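Local structure of small COPII coat GTPase SAR1 (Encephalitozoon cuniculi, 6VS4) at residues K26-F31 and V56-S61; I42-I47 and G81-Q86; Y105-I110 and K137-V142; I110-D115 and E127-V132; V114-V119 and V143-I148. The protein belongs to the ADP-ribosylation factor family of small P-loop GTPases and is held here with guanosine-5'-diphosphate and magnesium. All blocks are in the same frame, centred on the assembly; numbering follows the deposited sequence.

In the fold
Read from the N terminus, contact 1 is the first to open, on helix 9-33, and it closes at the end of helix 52-59, after strand 40-47. Contact 2 opens within that loop, on strand 40-47, and closes beyond it on strand 83-90, so the two cross; F44 touches V56 and L59 where they meet. Contacts 3, 4 and 5 open only after contact 2 has closed, and all use strand 109-115, which lies beside strand 40-47 in the sheet. Contact 4, closing on helix 122-135, lies within the loop of contact 3 and shares V114 and D115 with contact 5, whereas contacts 3 and 5 cross, pairing two ends of strands 109-115 and 141-146.

Contact 1: K26-F31 and V56-S61; sequences KVFQNF and VNKLKS
K58 meets F28 through its aliphatic chain, with CG 4.1 Å from F28 CE2 and the two side chains at about a right angle. The K58 carbonyl faces Q29 instead, and a water ties the pair together: it donates to K58 O at 2.9 Å and accepts from Q29 NE2 at 3.1 Å. L59 supplies the apolar touch, its CD2 methyl 3.4 Å from F28 CE2. F28 reaches it because CG lies anti to the backbone N (chi1 176°), and the same ring also packs on L205 and A206 of helix 204-223. The contact thus lays the long N-terminal helix 9-33 against the end of helix 52-59, which follows the probable P-loop; an N-terminal helix ahead of the G domain is a feature of Arf and Sar1 proteins. At K60 the chain leaves helical geometry, and K60 O stands 3.5 Å from Q29 CD, beside the extended glutamine. S61 then gives a weak hydrogen bond from OG to Q29 OE1 at 3.3 Å, so the two ends of one amide are engaged differently, NE2 by water and OE1 by a hydroxyl. The backbone N of S61 is bonded to D65 OD2.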
# COMPACT_ATOMS: atom_id res chain seq x y z
N LYS A 26 2.74 12.82 4.48
CA LYS A 26 2.12 13.85 3.65
C LYS A 26 0.85 14.38 4.29
O LYS A 26 0.60 15.59 4.27
CB LYS A 26 1.81 13.28 2.26
CG LYS A 26 1.22 14.30 1.29
CD LYS A 26 2.26 15.33 0.89
CE LYS A 26 1.76 16.26 -0.21
NZ LYS A 26 0.85 17.32 0.30
N VAL A 27 0.06 13.50 4.92
CA VAL A 27 -1.16 13.93 5.59
C VAL A 27 -0.84 14.91 6.71
O VAL A 27 -1.53 15.92 6.89
CB VAL A 27 -1.94 12.71 6.11
CG1 VAL A 27 -3.09 13.16 7.00
CG2 VAL A 27 -2.48 11.90 4.95
N PHE A 28 0.23 14.65 7.46
CA PHE A 28 0.63 15.57 8.51
C PHE A 28 1.02 16.92 7.92
O PHE A 28 0.56 17.97 8.39
CB PHE A 28 1.79 14.97 9.31
CG PHE A 28 2.36 15.89 10.35
CD1 PHE A 28 1.68 16.13 11.54
CD2 PHE A 28 3.59 16.50 10.16
CE1 PHE A 28 2.21 16.96 12.51
CE2 PHE A 28 4.13 17.33 11.13
CZ PHE A 28 3.44 17.57 12.30
N GLN A 29 1.82 16.92 6.85
CA GLN A 29 2.22 18.17 6.21
C GLN A 29 1.02 18.95 5.71
O GLN A 29 0.98 20.18 5.83
CB GLN A 29 3.19 17.87 5.07
CG GLN A 29 4.58 17.46 5.54
CD GLN A 29 5.33 16.66 4.49
OE1 GLN A 29 5.12 16.84 3.30
NE2 GLN A 29 6.23 15.79 4.94
N ASN A 30 0.03 18.25 5.13
CA ASN A 30 -1.18 18.92 4.66
C ASN A 30 -1.99 19.47 5.82
O ASN A 30 -2.49 20.60 5.76
CB ASN A 30 -2.04 17.93 3.89
CG ASN A 30 -1.60 17.75 2.47
OD1 ASN A 30 -0.49 18.13 2.10
ND2 ASN A 30 -2.47 17.18 1.64
N PHE A 31 -2.14 18.68 6.89
CA PHE A 31 -2.95 19.12 8.02
C PHE A 31 -2.38 20.38 8.64
O PHE A 31 -3.12 21.33 8.95
CB PHE A 31 -3.03 17.99 9.05
CG PHE A 31 -3.43 18.46 10.42
CD1 PHE A 31 -4.76 18.54 10.78
CD2 PHE A 31 -2.46 18.80 11.36
CE1 PHE A 31 -5.13 18.96 12.04
CE2 PHE A 31 -2.83 19.23 12.62
CZ PHE A 31 -4.16 19.30 12.96
N VAL A 56 10.92 21.64 11.92
CA VAL A 56 10.55 22.43 10.75
C VAL A 56 10.74 21.61 9.47
O VAL A 56 9.93 21.69 8.54
CB VAL A 56 11.33 23.75 10.73
CG1 VAL A 56 11.05 24.52 9.46
CG2 VAL A 56 10.94 24.60 11.95
N ASN A 57 11.79 20.79 9.43
CA ASN A 57 11.95 19.87 8.31
C ASN A 57 10.81 18.87 8.25
O ASN A 57 10.45 18.40 7.17
CB ASN A 57 13.30 19.14 8.42
CG ASN A 57 14.47 20.05 8.11
OD1 ASN A 57 14.29 21.13 7.56
ND2 ASN A 57 15.67 19.60 8.45
N LYS A 58 10.22 18.54 9.40
CA LYS A 58 9.09 17.62 9.42
C LYS A 58 7.84 18.26 8.82
O LYS A 58 7.04 17.58 8.18
CB LYS A 58 8.83 17.17 10.85
CG LYS A 58 7.98 15.92 10.99
CD LYS A 58 7.90 15.45 12.44
CE LYS A 58 7.64 13.95 12.50
NZ LYS A 58 8.87 13.18 12.06
N LEU A 59 7.68 19.58 8.98
CA LEU A 59 6.48 20.27 8.52
C LEU A 59 6.53 20.62 7.04
O LEU A 59 5.48 20.71 6.41
CB LEU A 59 6.27 21.55 9.33
CG LEU A 59 6.15 21.38 10.85
CD1 LEU A 59 6.24 22.74 11.53
CD2 LEU A 59 4.86 20.69 11.20
N LYS A 60 7.71 20.81 6.49
CA LYS A 60 7.84 21.36 5.15
C LYS A 60 7.63 20.29 4.08
O LYS A 60 7.85 19.10 4.31
CB LYS A 60 9.20 22.03 4.98
CG LYS A 60 10.34 21.06 4.72
CD LYS A 60 11.68 21.78 4.71
CE LYS A 60 12.73 20.95 3.97
NZ LYS A 60 12.77 21.30 2.52
N SER A 61 7.18 20.73 2.91
CA SER A 61 7.13 19.89 1.72
C SER A 61 8.39 20.16 0.92
O SER A 61 8.59 21.28 0.43
CB SER A 61 5.88 20.17 0.88
OG SER A 61 4.71 19.60 1.45
O HOH W 1 7.04 14.72 7.73

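Contact 2: I42-I47 and G81-Q86; sequences ILFLGI and GNLKAQ
I42 and L43 pair with A85 and Q86 as neighbours in parallel strands, whose short axes come within 4.8 Å and run at 30° to each other. This is the centre of the mixed sheet of a small GTPase: strand 40-47 runs on into the probable P-loop, and strand 83-90 is the second arm of the hairpin with 75-80, which corresponds to the interswitch of Arf-family proteins. I42 is gripped at both ends of its backbone, N to K84 O and O from Q86 N, each at 2.9 Å, the second bond nearly straight at 172°. F44 N closes the ladder on Q86 O at 2.8 Å. I42, F44, L83 and A85 pack together on one face of the sheet, where L83 CD2 lies 3.8 Å from I42 CB, the two side chains at about a right angle. On the other face L43 and Q86 lie side by side, and Q86 then bends away at its second torsion toward Y77 and Y103. The F44 ring, with CG anti to the carbonyl carbon (chi1 -66°), reaches back to L83 and A85: L83 CD2 is at its edge, near the ring plane, while A85 CB approaches F44 CE1 obliquely at 3.5 Å.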
# COMPACT_ATOMS: atom_id res chain seq x y z
N ILE A 42 5.38 32.37 13.10
CA ILE A 42 5.58 31.46 14.22
C ILE A 42 7.08 31.38 14.51
O ILE A 42 7.88 31.10 13.61
CB ILE A 42 5.00 30.07 13.92
CG1 ILE A 42 3.54 30.19 13.48
CG2 ILE A 42 5.12 29.18 15.14
CD1 ILE A 42 2.61 30.80 14.50
N LEU A 43 7.45 31.62 15.76
CA LEU A 43 8.85 31.55 16.19
C LEU A 43 9.12 30.20 16.83
O LEU A 43 8.43 29.81 17.79
CB LEU A 43 9.16 32.68 17.17
CG LEU A 43 9.76 33.97 16.61
CD1 LEU A 43 8.84 34.60 15.58
CD2 LEU A 43 10.05 34.95 17.74
N PHE A 44 10.11 29.48 16.31
CA PHE A 44 10.53 28.20 16.87
C PHE A 44 11.81 28.46 17.67
O PHE A 44 12.85 28.81 17.10
CB PHE A 44 10.76 27.17 15.77
CG PHE A 44 9.51 26.79 15.04
CD1 PHE A 44 8.96 27.63 14.08
CD2 PHE A 44 8.88 25.58 15.30
CE1 PHE A 44 7.80 27.28 13.41
CE2 PHE A 44 7.72 25.23 14.63
CZ PHE A 44 7.18 26.08 13.68
N LEU A 45 11.73 28.29 18.99
CA LEU A 45 12.74 28.79 19.89
C LEU A 45 13.20 27.69 20.84
O LEU A 45 12.50 26.69 21.05
CB LEU A 45 12.20 29.99 20.68
CG LEU A 45 11.65 31.17 19.85
CD1 LEU A 45 10.93 32.18 20.74
CD2 LEU A 45 12.73 31.86 19.04
N GLY A 46 14.37 27.89 21.42
CA GLY A 46 15.00 26.89 22.27
C GLY A 46 16.50 26.93 22.13
O GLY A 46 17.02 27.55 21.19
N ILE A 47 17.24 26.29 23.04
CA ILE A 47 18.68 26.25 22.90
C ILE A 47 19.01 25.24 21.80
O ILE A 47 18.14 24.47 21.37
CB ILE A 47 19.39 25.91 24.23
CG1 ILE A 47 19.15 24.45 24.61
CG2 ILE A 47 18.96 26.86 25.34
CD1 ILE A 47 19.75 24.06 25.93
N GLY A 81 3.52 27.48 3.31
CA GLY A 81 2.17 27.99 3.15
C GLY A 81 2.02 29.30 3.90
O GLY A 81 2.82 30.23 3.74
N ASN A 82 1.02 29.38 4.77
CA ASN A 82 0.82 30.57 5.58
C ASN A 82 1.70 30.59 6.84
O ASN A 82 1.72 31.60 7.55
CB ASN A 82 -0.65 30.69 5.98
CG ASN A 82 -1.49 31.28 4.86
OD1 ASN A 82 -0.99 32.02 4.01
ND2 ASN A 82 -2.78 30.96 4.86
N LEU A 83 2.42 29.52 7.12
CA LEU A 83 3.30 29.46 8.28
C LEU A 83 4.62 30.13 7.92
O LEU A 83 5.39 29.61 7.10
CB LEU A 83 3.50 28.01 8.70
CG LEU A 83 3.78 27.66 10.16
CD1 LEU A 83 3.76 26.16 10.36
CD2 LEU A 83 5.10 28.24 10.61
N LYS A 84 4.88 31.30 8.49
CA LYS A 84 6.18 31.95 8.33
C LYS A 84 7.02 31.52 9.52
O LYS A 84 6.92 32.09 10.61
CB LYS A 84 6.04 33.46 8.19
CG LYS A 84 5.19 33.87 6.96
CD LYS A 84 5.09 35.38 6.74
CE LYS A 84 4.18 36.07 7.76
NZ LYS A 84 4.22 37.56 7.65
N ALA A 85 7.84 30.49 9.32
CA ALA A 85 8.55 29.85 10.41
C ALA A 85 9.91 30.50 10.56
O ALA A 85 10.75 30.43 9.65
CB ALA A 85 8.69 28.34 10.17
N GLN A 86 10.12 31.15 11.70
CA GLN A 86 11.40 31.77 12.05
C GLN A 86 12.01 30.93 13.17
O GLN A 86 11.44 30.83 14.26
CB GLN A 86 11.19 33.21 12.49
CG GLN A 86 12.47 33.98 12.82
CD GLN A 86 13.16 34.52 11.58
OE1 GLN A 86 12.56 35.25 10.79
NE2 GLN A 86 14.43 34.16 11.41

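Contact 3: Y105-I110 and K137-V142; sequences YDCHGI and KRAPVV
P140 turns the CD and CG corner of its puckered ring to the H108 carbonyl, with CD 3.4 Å from H108 O; the ring also packs on M215, I216 and N219 of helix 204-223. H108, which carries the flat ring here, points its CB away from the second segment, and its imidazole ND1 is hydrogen-bonded to the backbone N of S41. A139 also touches the H108 carbonyl, its CB methyl 3.7 Å from H108 O. The beta bridge is I110 with V141. These are among the first residues of strands 109-115 and 141-146, the two parallel strands of a beta-alpha-beta unit whose connecting helix is 122-135. I110 is held by two main-chain bonds, N to P140 O at 3.1 Å, nearly along the C=O axis, and O from V142 N at 3.0 Å. Its side chain lies alongside that of V141, both pointing to the same face, with I110 CB 4.2 Å from V141 CG2. V142 points to the opposite face, and its CG1 sits between the backbone N and the carbonyl carbon (chi1 67°). That rotation brings CG1 within 3.4 Å of I110 O, beside the bond to V142 N.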
# COMPACT_ATOMS: atom_id res chain seq x y z
N TYR A 105 8.38 41.48 16.88
CA TYR A 105 7.39 42.41 16.36
C TYR A 105 6.41 41.67 15.47
O TYR A 105 6.81 40.93 14.57
CB TYR A 105 8.07 43.53 15.57
N ASP A 106 5.11 41.85 15.74
CA ASP A 106 4.04 41.17 15.00
C ASP A 106 4.23 39.66 15.00
O ASP A 106 3.85 38.96 14.05
CB ASP A 106 3.92 41.72 13.57
CG ASP A 106 2.54 41.53 12.99
OD1 ASP A 106 1.63 41.05 13.71
OD2 ASP A 106 2.34 41.86 11.80
N CYS A 107 4.83 39.14 16.06
CA CYS A 107 4.92 37.71 16.28
C CYS A 107 3.55 37.16 16.66
O CYS A 107 2.89 37.69 17.56
CB CYS A 107 5.95 37.44 17.38
SG CYS A 107 5.87 35.85 18.19
N HIS A 108 3.12 36.10 15.98
CA HIS A 108 1.79 35.54 16.23
C HIS A 108 1.78 34.39 17.23
O HIS A 108 0.80 34.22 17.96
CB HIS A 108 1.15 35.05 14.92
CG HIS A 108 0.67 36.15 14.03
ND1 HIS A 108 1.48 36.75 13.09
CD2 HIS A 108 -0.53 36.78 13.95
CE1 HIS A 108 0.80 37.69 12.46
NE2 HIS A 108 -0.42 37.73 12.97
N GLY A 109 2.84 33.59 17.27
CA GLY A 109 2.88 32.46 18.18
C GLY A 109 4.29 31.95 18.31
O GLY A 109 5.16 32.21 17.46
N ILE A 110 4.52 31.20 19.38
CA ILE A 110 5.84 30.68 19.69
C ILE A 110 5.75 29.18 19.92
O ILE A 110 4.83 28.69 20.59
CB ILE A 110 6.45 31.39 20.92
CG1 ILE A 110 6.79 32.83 20.55
CG2 ILE A 110 7.66 30.63 21.44
CD1 ILE A 110 6.97 33.75 21.72
N LYS A 137 5.05 39.29 25.35
CA LYS A 137 4.16 39.25 26.50
C LYS A 137 2.70 39.04 26.14
O LYS A 137 1.84 39.11 27.03
CB LYS A 137 4.33 40.53 27.33
CG LYS A 137 5.66 40.56 28.09
CD LYS A 137 5.97 41.90 28.72
CE LYS A 137 7.33 41.86 29.38
NZ LYS A 137 7.56 43.02 30.28
N ARG A 138 2.39 38.77 24.88
CA ARG A 138 1.01 38.61 24.44
C ARG A 138 0.76 37.31 23.69
O ARG A 138 -0.31 36.72 23.84
CB ARG A 138 0.60 39.81 23.56
N ALA A 139 1.72 36.85 22.89
CA ALA A 139 1.49 35.73 21.99
C ALA A 139 1.43 34.40 22.74
O ALA A 139 2.15 34.19 23.72
CB ALA A 139 2.58 35.67 20.92
N PRO A 140 0.60 33.47 22.27
CA PRO A 140 0.56 32.14 22.90
C PRO A 140 1.88 31.40 22.74
O PRO A 140 2.58 31.52 21.74
CB PRO A 140 -0.57 31.44 22.15
CG PRO A 140 -0.68 32.16 20.84
CD PRO A 140 -0.35 33.59 21.15
N VAL A 141 2.22 30.62 23.76
CA VAL A 141 3.45 29.84 23.78
C VAL A 141 3.08 28.38 23.96
O VAL A 141 2.48 28.01 24.97
CB VAL A 141 4.41 30.29 24.90
CG1 VAL A 141 5.66 29.41 24.91
CG2 VAL A 141 4.79 31.76 24.75
N VAL A 142 3.43 27.55 22.99
CA VAL A 142 3.31 26.11 23.12
C VAL A 142 4.70 25.55 23.39
O VAL A 142 5.67 25.93 22.72
CB VAL A 142 2.64 25.47 21.89
CG1 VAL A 142 3.49 25.59 20.64
CG2 VAL A 142 2.32 24.03 22.17

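Contact 4: I110-D115 and E127-V132; sequences IVFIVD and EAYETV
F112 offers the face of its ring to the edge of Y129, a T-shaped pair with centroids 5.3 Å apart and planes at 78°. The two sit in a beta-alpha-beta unit, where helix 122-135 packs back along strand 109-115; the short axes run almost antiparallel, at 171°, and pass 10.4 Å from each other. Of the tyrosine ring, CD1 does the touching: it stands 3.9 Å above the F112 plane, over the ring centre. F112 reaches the helix because its CG lies anti to the backbone N (chi1 -169°), which carries the ring toward the helix. The far end of the ring abuts the helix backbone as well, with F112 CZ 3.7 Å from Y129 N and A128 CB close by. V132 lies one helical turn on from A128, and the V132 and F112 side chains cross at a slant, V132 CG2 4.0 Å from F112 CE2. The other methyl of V132 meets I110 tip to tip, CG1 to CD1 at 3.8 Å, and both of these side chains also touch L45 on the neighbouring strand 40-47. Y129 packs in addition on I174. On the helix itself, E127 O is gripped twice by T131, whose N and OG1 each donate at 2.8 Å and reach that oxygen from opposite faces of its plane.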
# COMPACT_ATOMS: atom_id res chain seq x y z
N ILE A 110 4.52 31.20 19.38
CA ILE A 110 5.84 30.68 19.69
C ILE A 110 5.75 29.18 19.92
O ILE A 110 4.83 28.69 20.59
CB ILE A 110 6.45 31.39 20.92
CG1 ILE A 110 6.79 32.83 20.55
CG2 ILE A 110 7.66 30.63 21.44
CD1 ILE A 110 6.97 33.75 21.72
N VAL A 111 6.69 28.44 19.33
CA VAL A 111 6.92 27.04 19.64
C VAL A 111 8.27 26.96 20.35
O VAL A 111 9.32 27.20 19.74
CB VAL A 111 6.88 26.18 18.38
CG1 VAL A 111 7.14 24.72 18.70
CG2 VAL A 111 5.54 26.34 17.71
N PHE A 112 8.24 26.65 21.64
CA PHE A 112 9.44 26.54 22.45
C PHE A 112 9.73 25.07 22.70
O PHE A 112 8.87 24.35 23.23
CB PHE A 112 9.28 27.30 23.77
CG PHE A 112 10.56 27.45 24.54
CD1 PHE A 112 10.99 26.46 25.40
CD2 PHE A 112 11.34 28.59 24.39
CE1 PHE A 112 12.18 26.61 26.11
CE2 PHE A 112 12.53 28.74 25.09
CZ PHE A 112 12.95 27.75 25.96
N ILE A 113 10.93 24.62 22.32
CA ILE A 113 11.29 23.21 22.34
C ILE A 113 12.39 22.97 23.37
O ILE A 113 13.39 23.70 23.40
CB ILE A 113 11.74 22.74 20.94
CG1 ILE A 113 10.64 23.05 19.92
CG2 ILE A 113 12.04 21.27 20.96
CD1 ILE A 113 10.92 22.52 18.52
N VAL A 114 12.22 21.93 24.18
CA VAL A 114 13.18 21.56 25.22
C VAL A 114 13.60 20.10 25.02
O VAL A 114 12.76 19.23 24.80
CB VAL A 114 12.58 21.75 26.63
CG1 VAL A 114 13.56 21.27 27.72
CG2 VAL A 114 12.18 23.19 26.86
N ASP A 115 14.90 19.85 25.14
CA ASP A 115 15.43 18.49 25.18
C ASP A 115 15.38 18.00 26.63
O ASP A 115 16.18 18.41 27.46
CB ASP A 115 16.86 18.46 24.63
CG ASP A 115 17.48 17.06 24.61
OD1 ASP A 115 16.92 16.12 25.21
OD2 ASP A 115 18.56 16.90 23.99
N GLU A 127 16.88 30.13 31.42
CA GLU A 127 17.26 31.47 30.98
C GLU A 127 16.73 31.76 29.58
O GLU A 127 16.19 32.84 29.33
CB GLU A 127 18.78 31.63 31.04
CG GLU A 127 19.27 32.31 32.32
CD GLU A 127 20.44 31.59 32.96
OE1 GLU A 127 20.50 31.55 34.21
OE2 GLU A 127 21.30 31.06 32.22
N ALA A 128 16.87 30.81 28.66
CA ALA A 128 16.28 30.99 27.34
C ALA A 128 14.77 31.22 27.44
O ALA A 128 14.23 32.11 26.79
CB ALA A 128 16.58 29.79 26.44
N TYR A 129 14.09 30.43 28.29
CA TYR A 129 12.65 30.60 28.44
C TYR A 129 12.31 31.94 29.07
O TYR A 129 11.36 32.61 28.64
CB TYR A 129 12.07 29.46 29.27
CG TYR A 129 10.56 29.50 29.37
CD1 TYR A 129 9.76 29.18 28.27
CD2 TYR A 129 9.93 29.86 30.55
CE1 TYR A 129 8.37 29.22 28.36
CE2 TYR A 129 8.55 29.90 30.65
CZ TYR A 129 7.78 29.58 29.56
OH TYR A 129 6.41 29.62 29.67
N GLU A 130 13.06 32.34 30.10
CA GLU A 130 12.84 33.65 30.71
C GLU A 130 13.07 34.76 29.70
O GLU A 130 12.33 35.75 29.69
CB GLU A 130 13.76 33.82 31.93
N THR A 131 14.08 34.61 28.84
CA THR A 131 14.31 35.61 27.80
C THR A 131 13.08 35.77 26.91
O THR A 131 12.66 36.89 26.62
CB THR A 131 15.52 35.21 26.95
OG1 THR A 131 16.68 35.10 27.77
CG2 THR A 131 15.77 36.23 25.87
N VAL A 132 12.47 34.65 26.50
CA VAL A 132 11.32 34.69 25.61
C VAL A 132 10.15 35.42 26.26
O VAL A 132 9.54 36.31 25.66
CB VAL A 132 10.91 33.27 25.17
CG1 VAL A 132 9.62 33.31 24.37
CG2 VAL A 132 12.03 32.62 24.37

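Contact 5: V114-V119 and V143-I148; sequences VDVHDV and VLMNKI. With GDP (guanosine-5'-diphosphate), chain D.
D115 and K147 join the two segments by a salt bridge, K147 NZ reaching D115 OD2 at 3.0 Å from above the carboxylate plane. The lysine ammonium is shared: it also donates to GDP O4' at 3.2 Å and to the backbone O of N49. Around this pair the contact is tight. The strands are stitched in parallel register by V114 N to L144 O and V116 N to N146 O. Between these two bonds N146 N donates to V114 O at 2.7 Å, the shortest of the three. V116 also packs its CG2 against the carbonyl that its own N binds, 3.2 Å from N146 O, and its CG1 lies 3.6 Å from M145 CB; M145, bent at its second torsion, also runs alongside V114. The residues N146, K147, I148 and D149 match the NKxD motif of GTPases, which reads the guanine base. Here the extended K147 chain lies over the base, with CG 3.5 Å from GDP C6, and N146, whose CG is anti to its N (chi1 -169°), brings ND2 to 2.9 Å from GDP N7. N146 ND2 donates to A50 O and OD1 accepts from I193 N, which fixes the amide's rotation. On the outer side the packing thins. From D115 the chain leaves the strand in an Asx turn, in which D115 OD1 accepts from H117 N at 2.8 Å; H117 is exposed, with ND1 bonded to E151 OE2, and D118 OD1 makes a weak, long ion pair with R121.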
# COMPACT_ATOMS: atom_id res chain seq x y z
N VAL A 114 12.22 21.93 24.18
CA VAL A 114 13.18 21.56 25.22
C VAL A 114 13.60 20.10 25.02
O VAL A 114 12.76 19.23 24.80
CB VAL A 114 12.58 21.75 26.63
CG1 VAL A 114 13.56 21.27 27.72
CG2 VAL A 114 12.18 23.19 26.86
N ASP A 115 14.90 19.85 25.14
CA ASP A 115 15.43 18.49 25.18
C ASP A 115 15.38 18.00 26.63
O ASP A 115 16.18 18.41 27.46
CB ASP A 115 16.86 18.46 24.63
CG ASP A 115 17.48 17.06 24.61
OD1 ASP A 115 16.92 16.12 25.21
OD2 ASP A 115 18.56 16.90 23.99
N VAL A 116 14.43 17.09 26.92
CA VAL A 116 14.25 16.62 28.28
C VAL A 116 15.40 15.74 28.74
O VAL A 116 15.56 15.51 29.94
CB VAL A 116 12.91 15.87 28.43
CG1 VAL A 116 11.76 16.73 27.93
CG2 VAL A 116 12.95 14.54 27.66
N HIS A 117 16.22 15.24 27.81
CA HIS A 117 17.32 14.37 28.19
C HIS A 117 18.54 15.16 28.65
O HIS A 117 19.26 14.73 29.55
CB HIS A 117 17.68 13.46 27.01
CG HIS A 117 18.57 12.33 27.39
ND1 HIS A 117 18.33 11.52 28.48
CD2 HIS A 117 19.72 11.87 26.83
CE1 HIS A 117 19.28 10.61 28.57
NE2 HIS A 117 20.13 10.80 27.58
N ASP A 118 18.79 16.32 28.03
CA ASP A 118 19.95 17.15 28.35
C ASP A 118 19.71 17.92 29.65
O ASP A 118 19.51 19.14 29.68
CB ASP A 118 20.25 18.10 27.19
CG ASP A 118 21.72 18.47 27.10
OD1 ASP A 118 22.24 18.56 25.97
OD2 ASP A 118 22.37 18.61 28.16
N VAL A 119 19.75 17.18 30.76
CA VAL A 119 19.40 17.78 32.05
C VAL A 119 20.44 18.80 32.50
O VAL A 119 20.09 19.79 33.15
CB VAL A 119 19.21 16.68 33.12
CG1 VAL A 119 18.06 15.75 32.71
CG2 VAL A 119 20.49 15.91 33.33
N VAL A 143 4.81 24.70 24.41
CA VAL A 143 6.08 24.13 24.82
C VAL A 143 6.10 22.65 24.44
O VAL A 143 5.20 21.89 24.83
CB VAL A 143 6.33 24.32 26.32
CG1 VAL A 143 7.61 23.61 26.73
CG2 VAL A 143 6.43 25.78 26.64
N LEU A 144 7.12 22.25 23.69
CA LEU A 144 7.33 20.86 23.33
C LEU A 144 8.45 20.31 24.19
O LEU A 144 9.61 20.68 24.02
CB LEU A 144 7.65 20.72 21.84
CG LEU A 144 6.58 21.28 20.88
CD1 LEU A 144 6.95 21.04 19.41
CD2 LEU A 144 5.23 20.68 21.20
N MET A 145 8.11 19.45 25.14
CA MET A 145 9.12 18.67 25.84
C MET A 145 9.48 17.51 24.91
O MET A 145 8.71 16.56 24.74
CB MET A 145 8.60 18.19 27.19
CG MET A 145 8.28 19.32 28.17
SD MET A 145 9.74 20.12 28.89
CE MET A 145 8.99 21.32 29.98
N ASN A 146 10.63 17.62 24.27
CA ASN A 146 11.01 16.73 23.18
C ASN A 146 12.00 15.67 23.66
O ASN A 146 12.60 15.79 24.73
CB ASN A 146 11.62 17.54 22.02
CG ASN A 146 11.79 16.72 20.75
OD1 ASN A 146 10.98 15.84 20.46
ND2 ASN A 146 12.84 17.00 20.00
N LYS A 147 12.16 14.63 22.84
CA LYS A 147 13.10 13.53 23.07
C LYS A 147 12.70 12.67 24.27
O LYS A 147 13.57 12.10 24.94
CB LYS A 147 14.53 14.03 23.23
CG LYS A 147 14.99 14.96 22.11
CD LYS A 147 16.49 14.94 21.99
CE LYS A 147 16.99 15.99 21.04
NZ LYS A 147 18.47 16.07 21.11
N ILE A 148 11.40 12.53 24.54
CA ILE A 148 10.97 11.72 25.67
C ILE A 148 11.33 10.26 25.47
O ILE A 148 11.37 9.50 26.45
CB ILE A 148 9.46 11.87 25.92
CG1 ILE A 148 8.66 11.28 24.75
CG2 ILE A 148 9.10 13.34 26.18
CD1 ILE A 148 7.16 11.39 24.93
PB GDP D . 18.41 22.38 16.70
O1B GDP D . 19.79 22.90 17.15
O2B GDP D . 18.03 22.87 15.33
O3B GDP D . 17.39 22.73 17.79
O3A GDP D . 18.48 20.80 16.71
PA GDP D . 18.22 19.68 15.61
O1A GDP D . 19.40 19.72 14.65
O2A GDP D . 16.88 19.81 15.00
O5' GDP D . 18.35 18.31 16.41
C5' GDP D . 19.56 17.85 17.05
C4' GDP D . 19.55 16.34 17.12
O4' GDP D . 18.46 15.91 17.95
C3' GDP D . 19.40 15.62 15.77
O3' GDP D . 20.35 14.58 15.62
C2' GDP D . 17.97 15.07 15.83
O2' GDP D . 17.85 13.86 15.10
C1' GDP D . 17.82 14.81 17.32
N9 GDP D . 16.43 14.74 17.79
C8 GDP D . 15.42 15.65 17.58
N7 GDP D . 14.28 15.29 18.13
C5 GDP D . 14.56 14.07 18.73
C6 GDP D . 13.72 13.15 19.44
O6 GDP D . 12.53 13.29 19.73
N1 GDP D . 14.40 12.01 19.84
C2 GDP D . 15.73 11.78 19.61
N2 GDP D . 16.23 10.63 20.08
N3 GDP D . 16.53 12.63 18.96
C4 GDP D . 15.88 13.73 18.54